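Local coordinates for protein exonuclease mut-7 homolog (Aedes aegypti, PDB 7JW2) that probably trims the 3' ends of Argonaute-bound microRNAs as a magnesium-dependent 3'-5' exoribonuclease, of which this chain is the exonuclease domain, at residues A35-W40 / L187-L192; S51-A56 / I64-S69. One frame throughout, in Å; residues are numbered along the deposited sequence.

Interaction 1. Residues A35-W40 / L187-L192. Unlike the reference sequence in segment 35-40: A37 (reference Asp).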
ATOM      1  N   ALA A  35      12.503 -11.980   5.643  1.00 14.49           N
ATOM      2  CA  ALA A  35      12.671 -12.548   6.970  1.00 13.52           C
ATOM      3  C   ALA A  35      11.787 -11.786   7.944  1.00 13.06           C
ATOM      4  O   ALA A  35      11.536 -10.597   7.759  1.00 15.26           O
ATOM      5  CB  ALA A  35      14.136 -12.490   7.409  1.00 15.09           C
ATOM      6  N   PHE A  36      11.293 -12.473   8.971  1.00 12.28           N
ATOM      7  CA  PHE A  36      10.459 -11.771   9.945  1.00 12.40           C
ATOM      8  C   PHE A  36      10.798 -12.183  11.367  1.00 14.25           C
ATOM      9  O   PHE A  36      11.285 -13.290  11.639  1.00 14.18           O
ATOM     10  CB  PHE A  36       8.946 -11.944   9.671  1.00 14.88           C
ATOM     11  CG  PHE A  36       8.390 -13.311   9.964  1.00 14.31           C
ATOM     12  CD1 PHE A  36       7.892 -13.642  11.214  1.00 18.34           C
ATOM     13  CD2 PHE A  36       8.288 -14.239   8.947  1.00 17.39           C
ATOM     14  CE1 PHE A  36       7.354 -14.908  11.455  1.00 18.71           C
ATOM     15  CE2 PHE A  36       7.743 -15.496   9.166  1.00 20.09           C
ATOM     16  CZ  PHE A  36       7.275 -15.835  10.420  1.00 19.47           C
ATOM     17  N   ALA A  37      10.518 -11.247  12.272  1.00 13.54           N
ATOM     18  CA  ALA A  37      10.669 -11.391  13.713  1.00 12.08           C
ATOM     19  C   ALA A  37       9.718 -10.401  14.367  1.00 12.92           C
ATOM     20  O   ALA A  37       9.079  -9.588  13.689  1.00 13.92           O
ATOM     21  CB  ALA A  37      12.118 -11.150  14.150  1.00 15.62           C
ATOM     22  N   SER A  38       9.615 -10.476  15.699  1.00 14.38           N
ATOM     23  CA  SER A  38       8.707  -9.587  16.410  1.00 13.67           C
ATOM     24  C   SER A  38       9.209  -9.366  17.825  1.00 14.37           C
ATOM     25  O   SER A  38       9.988 -10.162  18.362  1.00 16.34           O
ATOM     26  CB  SER A  38       7.276 -10.135  16.418  1.00 15.65           C
ATOM     27  OG  SER A  38       7.179 -11.354  17.121  1.00 19.30           O
ATOM     28  N   GLU A  39       8.755  -8.257  18.411  1.00 13.79           N
ATOM     29  CA  GLU A  39       9.042  -7.932  19.799  1.00 14.77           C
ATOM     30  C   GLU A  39       7.733  -7.685  20.532  1.00 15.19           C
ATOM     31  O   GLU A  39       6.814  -7.052  20.001  1.00 16.03           O
ATOM     32  CB  GLU A  39       9.957  -6.694  19.941  1.00 15.35           C
ATOM     33  CG  GLU A  39      11.238  -6.705  19.100  1.00 15.62           C
ATOM     34  CD  GLU A  39      12.092  -7.935  19.314  1.00 16.71           C
ATOM     35  OE1 GLU A  39      12.784  -8.348  18.352  1.00 17.40           O
ATOM     36  OE2 GLU A  39      12.082  -8.502  20.437  1.00 20.16           O
ATOM     37  N   TRP A  40       7.681  -8.139  21.784  1.00 18.15           N
ATOM     38  CA  TRP A  40       6.456  -8.139  22.566  1.00 17.88           C
ATOM     39  C   TRP A  40       6.632  -7.308  23.826  1.00 19.86           C
ATOM     40  O   TRP A  40       7.734  -7.214  24.373  1.00 22.44           O
ATOM     41  CB  TRP A  40       6.070  -9.576  22.922  1.00 19.19           C
ATOM     42  CG  TRP A  40       5.713 -10.365  21.697  1.00 19.29           C
ATOM     43  CD1 TRP A  40       6.572 -10.858  20.761  1.00 19.45           C
ATOM     44  CD2 TRP A  40       4.397 -10.712  21.263  1.00 19.32           C
ATOM     45  NE1 TRP A  40       5.868 -11.508  19.770  1.00 19.68           N
ATOM     46  CE2 TRP A  40       4.531 -11.424  20.055  1.00 19.47           C
ATOM     47  CE3 TRP A  40       3.117 -10.495  21.783  1.00 20.83           C
ATOM     48  CZ2 TRP A  40       3.437 -11.925  19.362  1.00 22.08           C
ATOM     49  CZ3 TRP A  40       2.033 -10.985  21.094  1.00 21.14           C
ATOM     50  CH2 TRP A  40       2.200 -11.694  19.892  1.00 20.21           C
ATOM     51  N   LEU A 187      18.179  -5.990  13.333  1.00 14.99           N
ATOM     52  CA  LEU A 187      19.126  -7.058  13.064  1.00 15.52           C
ATOM     53  C   LEU A 187      18.536  -8.434  13.356  1.00 15.72           C
ATOM     54  O   LEU A 187      18.942  -9.419  12.724  1.00 17.48           O
ATOM     55  CB  LEU A 187      20.402  -6.825  13.875  1.00 17.13           C
ATOM     56  CG  LEU A 187      21.561  -7.773  13.566  1.00 17.29           C
ATOM     57  CD1 LEU A 187      21.926  -7.748  12.085  1.00 19.43           C
ATOM     58  CD2 LEU A 187      22.759  -7.402  14.435  1.00 17.79           C
ATOM     59  N   ASP A 188      17.575  -8.541  14.288  1.00 16.35           N
ATOM     60  CA  ASP A 188      17.063  -9.867  14.612  1.00 16.18           C
ATOM     61  C   ASP A 188      16.303 -10.458  13.430  1.00 16.38           C
ATOM     62  O   ASP A 188      16.273 -11.681  13.267  1.00 18.46           O
ATOM     63  CB  ASP A 188      16.199  -9.836  15.878  1.00 19.20           C
ATOM     64  CG  ASP A 188      16.604 -10.926  16.876  1.00 18.08           C
ATOM     65  OD1 ASP A 188      17.799 -10.984  17.256  1.00 20.94           O
ATOM     66  OD2 ASP A 188      15.733 -11.737  17.259  1.00 21.23           O
ATOM     67  N   ALA A 189      15.710  -9.607  12.591  1.00 15.25           N
ATOM     68  CA  ALA A 189      15.130 -10.093  11.344  1.00 14.65           C
ATOM     69  C   ALA A 189      16.197 -10.268  10.261  1.00 15.08           C
ATOM     70  O   ALA A 189      16.249 -11.316   9.602  1.00 15.27           O
ATOM     71  CB  ALA A 189      14.018  -9.145  10.882  1.00 15.39           C
ATOM     72  N   PHE A 190      17.064  -9.265  10.065  1.00 14.97           N
ATOM     73  CA  PHE A 190      18.005  -9.311   8.942  1.00 16.70           C
ATOM     74  C   PHE A 190      18.975 -10.491   9.044  1.00 16.13           C
ATOM     75  O   PHE A 190      19.345 -11.086   8.018  1.00 15.67           O
ATOM     76  CB  PHE A 190      18.792  -8.004   8.836  1.00 17.05           C
ATOM     77  CG  PHE A 190      19.631  -7.896   7.581  1.00 18.28           C
ATOM     78  CD1 PHE A 190      20.967  -8.269   7.589  1.00 20.61           C
ATOM     79  CD2 PHE A 190      19.079  -7.416   6.405  1.00 20.33           C
ATOM     80  CE1 PHE A 190      21.739  -8.171   6.439  1.00 22.46           C
ATOM     81  CE2 PHE A 190      19.838  -7.307   5.247  1.00 21.83           C
ATOM     82  CZ  PHE A 190      21.180  -7.688   5.269  1.00 20.22           C
ATOM     83  N   CYS A 191      19.401 -10.850  10.254  1.00 15.49           N
ATOM     84  CA  CYS A 191      20.409 -11.907  10.369  1.00 15.91           C
ATOM     85  C   CYS A 191      19.875 -13.252   9.886  1.00 15.30           C
ATOM     86  O   CYS A 191      20.668 -14.149   9.558  1.00 15.83           O
ATOM     87  CB  CYS A 191      20.929 -11.998  11.812  1.00 18.16           C
ATOM     88  SG  CYS A 191      19.820 -12.802  13.014  1.00 17.78           S
ATOM     89  N   LEU A 192      18.549 -13.417   9.835  1.00 14.79           N
ATOM     90  CA  LEU A 192      17.988 -14.657   9.312  1.00 16.60           C
ATOM     91  C   LEU A 192      18.320 -14.819   7.837  1.00 15.42           C
ATOM     92  O   LEU A 192      18.592 -15.941   7.379  1.00 14.46           O
ATOM     93  CB  LEU A 192      16.472 -14.678   9.531  1.00 15.55           C
ATOM     94  CG  LEU A 192      16.019 -14.432  10.973  1.00 14.60           C
ATOM     95  CD1 LEU A 192      14.495 -14.430  11.016  1.00 16.20           C
ATOM     96  CD2 LEU A 192      16.610 -15.469  11.923  1.00 18.61           C
TER
HETATM   97  O   HOH W   1      13.860 -10.656  19.032  1.00 26.83           O
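A35 meets A189 and L192 where strand 33-40, inside the sheet of this RNase H-like exonuclease domain, packs against helix 179-205. The segment axes come within 6.7 Å and run nearly antiparallel, 152° apart. The methyl of A35 fits tightly against the helix backbone, CB 3.3 Å from the carbonyl O of A189, and it also touches L192 CB at 3.8 Å. F36 turns its ring to the other face, edge-to-face with F84, so the helix meets its carbonyl instead: F36 O lies 3.5 Å from L192 CD1. In L192, CG sits beside the backbone N (chi1 -54°) and chi2 is extended, which carries CD1 to that oxygen. At A37, where the reference sequence has Asp, the side chain stops at a methyl, and CB faces A189 CB at 4.3 Å. A37, E39, D99 and D188 probably correspond to the four metal-binding acids of DEDD exonucleases. S38 turns its side chain away toward D99. E39 bends back toward the helix, and its OE1 also takes a hydrogen bond from Q54. A water is placed to donate to both carboxylates, 2.6 Å from E39 OE1 and 2.8 Å from D188 OD2, though other acceptors compete for its protons.

Interaction 2. Residues S51-A56 / I64-S69; sequences SLIQLA and IDVMVS
I53 and I64 form an antiparallel hydrogen-bonded pair in the hairpin of strands 50-56 and 61-65. I64 N gives to I53 O at 2.7 Å, and I53 N returns a 3.1 Å bond to I64 O, lying in the carbonyl plane on a lone pair. That same I64 O receives a CA-H...O contact from L52 CA at 3.2 Å. This is the tight part. On the face of I53 and I64, CG1 of I64 is anti to its carbonyl carbon (chi1 -53°), and CD1 at the end of that branch meets L55 CD1 at 4.1 Å. Helices 73-84 and 18-28 pack over this face through W76, L79 and M24. On the other face L52 CD2 rests 3.8 Å from D65 CA, while helix 179-205 approaches through A185.

Past D65 the strand ends, yet V66 N still bonds S51 O at 3.0 Å, tilted 30° from the carbonyl plane. On its other edge, S51 and L52 form a classic beta bulge against E39 of strand 33-40. The looser side is the partly exposed M67, its SD merely near S51 OG, which is hydrogen-bonded to W172 O and R175. D65 is N-cap of the weakly bonded helix 66-69: V68 N donates a capping bond to D65 OD1 from above the carboxylate plane. With OD2 salt-bridged to R175, D65 is probably favoured as the anion, while the strand pairing rests on backbone bonds and apolar packing.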
ATOM      1  N   SER A  51       4.612  -5.293  20.329  1.00 14.12           N
ATOM      2  CA  SER A  51       5.223  -3.974  20.207  1.00 14.47           C
ATOM      3  C   SER A  51       5.687  -3.686  18.782  1.00 14.14           C
ATOM      4  O   SER A  51       5.307  -2.663  18.204  1.00 14.20           O
ATOM      5  CB  SER A  51       6.398  -3.844  21.194  1.00 15.67           C
ATOM      6  OG  SER A  51       7.132  -2.656  20.952  1.00 15.74           O
ATOM      7  N   LEU A  52       6.494  -4.584  18.208  1.00 13.95           N
ATOM      8  CA  LEU A  52       7.069  -4.427  16.878  1.00 13.06           C
ATOM      9  C   LEU A  52       6.903  -5.715  16.097  1.00 12.60           C
ATOM     10  O   LEU A  52       6.941  -6.801  16.673  1.00 13.25           O
ATOM     11  CB  LEU A  52       8.575  -4.106  16.928  1.00 14.41           C
ATOM     12  CG  LEU A  52       9.036  -2.802  17.580  1.00 15.22           C
ATOM     13  CD1 LEU A  52      10.556  -2.751  17.555  1.00 16.23           C
ATOM     14  CD2 LEU A  52       8.455  -1.598  16.863  1.00 16.98           C
ATOM     15  N   ILE A  53       6.718  -5.579  14.780  1.00 11.97           N
ATOM     16  CA  ILE A  53       6.929  -6.666  13.824  1.00 12.76           C
ATOM     17  C   ILE A  53       7.968  -6.197  12.817  1.00 11.97           C
ATOM     18  O   ILE A  53       7.837  -5.105  12.248  1.00 14.59           O
ATOM     19  CB  ILE A  53       5.621  -7.075  13.129  1.00 13.41           C
ATOM     20  CG1 ILE A  53       4.658  -7.676  14.158  1.00 15.07           C
ATOM     21  CG2 ILE A  53       5.917  -8.105  12.029  1.00 15.49           C
ATOM     22  CD1 ILE A  53       3.257  -7.831  13.625  1.00 18.84           C
ATOM     23  N   GLN A  54       9.016  -6.995  12.619  1.00 12.32           N
ATOM     24  CA  GLN A  54      10.135  -6.605  11.768  1.00 11.33           C
ATOM     25  C   GLN A  54      10.166  -7.478  10.516  1.00 10.95           C
ATOM     26  O   GLN A  54      10.124  -8.707  10.618  1.00 13.25           O
ATOM     27  CB  GLN A  54      11.482  -6.696  12.498  1.00 13.61           C
ATOM     28  CG  GLN A  54      11.589  -5.948  13.836  1.00 14.87           C
ATOM     29  CD  GLN A  54      11.316  -6.845  15.031  1.00 15.50           C
ATOM     30  OE1 GLN A  54      10.211  -6.835  15.577  1.00 15.01           O
ATOM     31  NE2 GLN A  54      12.323  -7.611  15.450  1.00 16.46           N
ATOM     32  N   LEU A  55      10.234  -6.830   9.355  1.00 11.86           N
ATOM     33  CA  LEU A  55      10.270  -7.509   8.060  1.00 11.92           C
ATOM     34  C   LEU A  55      11.495  -7.038   7.298  1.00 12.67           C
ATOM     35  O   LEU A  55      11.622  -5.842   7.012  1.00 14.55           O
ATOM     36  CB  LEU A  55       8.999  -7.224   7.256  1.00 14.75           C
ATOM     37  CG  LEU A  55       7.698  -7.454   8.027  1.00 14.40           C
ATOM     38  CD1 LEU A  55       6.465  -7.013   7.245  1.00 16.26           C
ATOM     39  CD2 LEU A  55       7.568  -8.907   8.462  1.00 17.69           C
ATOM     40  N   ALA A  56      12.373  -7.977   6.940  1.00 13.24           N
ATOM     41  CA  ALA A  56      13.651  -7.657   6.313  1.00 12.80           C
ATOM     42  C   ALA A  56      13.747  -8.235   4.906  1.00 14.15           C
ATOM     43  O   ALA A  56      13.392  -9.392   4.679  1.00 16.73           O
ATOM     44  CB  ALA A  56      14.817  -8.197   7.150  1.00 15.83           C
ATOM     45  N   ILE A  64       7.408  -2.439  11.960  1.00 13.98           N
ATOM     46  CA  ILE A  64       6.048  -1.943  12.163  1.00 14.35           C
ATOM     47  C   ILE A  64       5.848  -1.674  13.649  1.00 12.51           C
ATOM     48  O   ILE A  64       5.910  -2.604  14.466  1.00 14.22           O
ATOM     49  CB  ILE A  64       4.993  -2.938  11.657  1.00 13.11           C
ATOM     50  CG1 ILE A  64       5.247  -3.352  10.202  1.00 14.83           C
ATOM     51  CG2 ILE A  64       3.569  -2.341  11.845  1.00 15.54           C
ATOM     52  CD1 ILE A  64       4.465  -4.607   9.838  1.00 15.99           C
ATOM     53  N   ASP A  65       5.590  -0.406  13.997  1.00 14.53           N
ATOM     54  CA  ASP A  65       5.318  -0.016  15.383  1.00 15.57           C
ATOM     55  C   ASP A  65       3.833  -0.239  15.627  1.00 13.46           C
ATOM     56  O   ASP A  65       2.991   0.579  15.233  1.00 15.47           O
ATOM     57  CB  ASP A  65       5.718   1.429  15.647  1.00 15.18           C
ATOM     58  CG  ASP A  65       5.600   1.792  17.109  1.00 15.86           C
ATOM     59  OD1 ASP A  65       4.797   1.151  17.806  1.00 16.49           O
ATOM     60  OD2 ASP A  65       6.329   2.697  17.547  1.00 19.26           O
ATOM     61  N   VAL A  66       3.505  -1.377  16.236  1.00 14.05           N
ATOM     62  CA  VAL A  66       2.105  -1.739  16.398  1.00 14.45           C
ATOM     63  C   VAL A  66       1.442  -0.841  17.427  1.00 17.66           C
ATOM     64  O   VAL A  66       0.237  -0.582  17.354  1.00 19.43           O
ATOM     65  CB  VAL A  66       1.999  -3.229  16.769  1.00 16.06           C
ATOM     66  CG1 VAL A  66       0.556  -3.621  17.052  1.00 17.93           C
ATOM     67  CG2 VAL A  66       2.580  -4.093  15.627  1.00 16.31           C
ATOM     68  N   MET A  67       2.216  -0.345  18.394  1.00 17.68           N
ATOM     69  CA  MET A  67       1.654   0.507  19.436  1.00 18.37           C
ATOM     70  C   MET A  67       1.210   1.855  18.886  1.00 21.63           C
ATOM     71  O   MET A  67       0.184   2.396  19.316  1.00 25.12           O
ATOM     72  CB  MET A  67       2.684   0.703  20.549  1.00 18.02           C
ATOM     73  CG  MET A  67       2.881  -0.522  21.406  1.00 20.48           C
ATOM     74  SD  MET A  67       4.110  -0.254  22.710  1.00 21.64           S
ATOM     75  CE  MET A  67       3.298   0.995  23.685  1.00 22.69           C
ATOM     76  N   VAL A  68       1.961   2.419  17.944  1.00 20.79           N
ATOM     77  CA  VAL A  68       1.733   3.784  17.469  1.00 19.63           C
ATOM     78  C   VAL A  68       0.907   3.820  16.181  1.00 23.03           C
ATOM     79  O   VAL A  68       0.192   4.795  15.911  1.00 22.66           O
ATOM     80  CB  VAL A  68       3.084   4.501  17.278  1.00 20.64           C
ATOM     81  CG1 VAL A  68       2.901   5.889  16.671  1.00 23.41           C
ATOM     82  CG2 VAL A  68       3.824   4.606  18.616  1.00 20.13           C
ATOM     83  N   SER A  69       0.973   2.757  15.374  1.00 18.88           N
ATOM     84  CA  SER A  69       0.489   2.851  13.998  1.00 19.09           C
ATOM     85  C   SER A  69      -1.035   2.859  13.892  1.00 24.44           C
ATOM     86  O   SER A  69      -1.569   3.394  12.915  1.00 28.26           O
ATOM     87  CB  SER A  69       1.040   1.688  13.181  1.00 18.53           C
ATOM     88  OG  SER A  69       2.401   1.894  12.869  1.00 20.47           O
TER

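Interactions 1 and 2 share one sheet, for strands 33-40 and 50-56 are neighbours in it: A37 O and Q54 N come within 2.8 Å, probably as a hydrogen bond, and so do E39 O and S51 N. Both contacts are buried, but the centre of interaction 1 lies about 4 Å from the centre of the chain, that of interaction 2 about 13 Å, the two centres being 11 Å apart. The first brings a helix from far along the sequence onto the sheet through methyls and a water between carboxylates; the second is a local hairpin whose residues all fall between the segments of interaction 1 in sequence, held by backbone bonds. Q54 ties them together, donating to E39.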